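PDB 2PRD: pyrophosphate phosphohydrolase, which catalyses the hydrolysis of inorganic pyrophosphate to two phosphate ions, with magnesium as cofactor, and assembles as a homohexamer. Local coordinates for residues V87-L92 with A160-V165. Numbering follows the deposited sequence.
Sequences VRVVGL and AALEEV
The flat peptide group joining Gly-91 to Leu-92 turns one face to segment 160-165 of the C-terminal helix, where the methyl of Ala-161 sits over it, CB 3.5 Å from Gly-91 O. The isobutyl group of Leu-92 rises from the same face, while hydrogen bonds tie the backbones of Val-90 and Gly-91 to Ile-106 in a classic beta bulge. The contact lays this helix of a family I pyrophosphatase across a strand of its curled beta barrel; the axes of the two short segments approach to 7.2 Å and run nearly perpendicular, at 96°. No hydrogen bond joins the two segments; apolar packing centres on Ala-161, between Val-89 and Leu-92. With CG opposite its carbonyl carbon (chi1 -81°), Leu-92 puts its branch point 3.7 Å from Ala-161 CA and reaches with CD1 toward Ala-160 O and the CB of Glu-164. Shortening Leu-92 to an alanine here would probably open a gap beside Ala-161 and take away an apolar neighbour of the Glu-164 CB. The Glu-164 side chain lies about 7 Å from that of Asp-102, a predicted magnesium ligand. Val-105 of the neighbouring strand 101-109 also touches Val-89, Leu-92 and Val-165. The side chains of Val-89 and Leu-162 run alongside in opposite senses, Leu-162 CD2 coming within 3.9 Å of Val-89 CB. Val-89 CG1, anti to its own nitrogen (chi1 -171°), presses unusually tightly on Ala-161 CB, at 3.4 Å.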
# COMPACT_ATOMS: atom_id res chain seq x y z
N VAL A 87 -4.88 25.29 0.80
CA VAL A 87 -5.33 24.85 2.12
C VAL A 87 -6.20 25.91 2.74
O VAL A 87 -5.82 27.07 2.77
CB VAL A 87 -4.04 24.63 2.95
CG1 VAL A 87 -4.39 24.45 4.42
CG2 VAL A 87 -3.37 23.32 2.49
N ARG A 88 -7.33 25.46 3.27
CA ARG A 88 -8.22 26.32 4.03
C ARG A 88 -7.86 26.28 5.51
O ARG A 88 -7.94 25.26 6.21
CB ARG A 88 -9.67 25.94 3.76
CG ARG A 88 -10.68 26.65 4.64
CD ARG A 88 -12.10 26.60 4.08
NE ARG A 88 -12.71 25.42 4.70
CZ ARG A 88 -12.84 24.41 3.82
NH1 ARG A 88 -12.43 24.70 2.60
NH2 ARG A 88 -13.35 23.30 4.21
N VAL A 89 -7.50 27.47 6.04
CA VAL A 89 -7.12 27.67 7.45
C VAL A 89 -8.29 27.62 8.42
O VAL A 89 -9.16 28.51 8.39
CB VAL A 89 -6.38 29.01 7.67
CG1 VAL A 89 -5.83 29.10 9.08
CG2 VAL A 89 -5.25 29.11 6.66
N VAL A 90 -8.25 26.69 9.35
CA VAL A 90 -9.38 26.63 10.32
C VAL A 90 -8.95 26.74 11.76
O VAL A 90 -9.85 26.81 12.62
CB VAL A 90 -10.17 25.33 10.03
CG1 VAL A 90 -10.53 25.26 8.55
CG2 VAL A 90 -9.38 24.10 10.42
N GLY A 91 -7.67 26.78 12.10
CA GLY A 91 -7.21 26.82 13.48
C GLY A 91 -5.73 26.87 13.73
O GLY A 91 -4.94 26.90 12.80
N LEU A 92 -5.27 26.89 14.99
CA LEU A 92 -3.87 26.93 15.36
C LEU A 92 -3.62 25.89 16.48
O LEU A 92 -4.48 25.69 17.33
CB LEU A 92 -3.41 28.23 16.06
CG LEU A 92 -3.10 29.44 15.22
CD1 LEU A 92 -2.58 30.62 16.05
CD2 LEU A 92 -2.08 29.12 14.10
N ALA A 160 -7.97 33.45 15.18
CA ALA A 160 -6.61 33.57 15.67
C ALA A 160 -5.60 33.15 14.64
O ALA A 160 -4.54 33.75 14.45
CB ALA A 160 -6.44 32.78 16.99
N ALA A 161 -5.90 32.08 13.90
CA ALA A 161 -5.00 31.56 12.88
C ALA A 161 -4.78 32.58 11.77
O ALA A 161 -3.65 32.69 11.29
CB ALA A 161 -5.55 30.26 12.26
N LEU A 162 -5.88 33.19 11.34
CA LEU A 162 -5.79 34.16 10.24
C LEU A 162 -4.90 35.34 10.60
O LEU A 162 -4.14 35.84 9.77
CB LEU A 162 -7.16 34.59 9.72
CG LEU A 162 -8.09 33.50 9.19
CD1 LEU A 162 -9.46 34.09 8.91
CD2 LEU A 162 -7.57 32.76 7.99
N GLU A 163 -4.98 35.73 11.84
CA GLU A 163 -4.17 36.82 12.38
C GLU A 163 -2.71 36.42 12.34
O GLU A 163 -1.87 37.29 12.06
CB GLU A 163 -4.59 37.17 13.80
CG GLU A 163 -5.82 38.07 13.91
CD GLU A 163 -5.73 39.24 12.94
OE1 GLU A 163 -4.65 39.88 12.83
OE2 GLU A 163 -6.75 39.53 12.27
N GLU A 164 -2.39 35.18 12.60
CA GLU A 164 -0.98 34.73 12.59
C GLU A 164 -0.53 34.59 11.15
O GLU A 164 0.61 34.92 10.77
CB GLU A 164 -0.88 33.43 13.36
CG GLU A 164 0.43 32.68 13.18
CD GLU A 164 1.48 33.18 14.16
OE1 GLU A 164 1.11 34.02 15.01
OE2 GLU A 164 2.63 32.72 14.10
N VAL A 165 -1.46 34.08 10.34
CA VAL A 165 -1.08 33.98 8.89
C VAL A 165 -0.71 35.34 8.36
O VAL A 165 0.35 35.56 7.73
CB VAL A 165 -2.21 33.27 8.20
CG1 VAL A 165 -1.86 33.09 6.73
CG2 VAL A 165 -2.46 31.91 8.88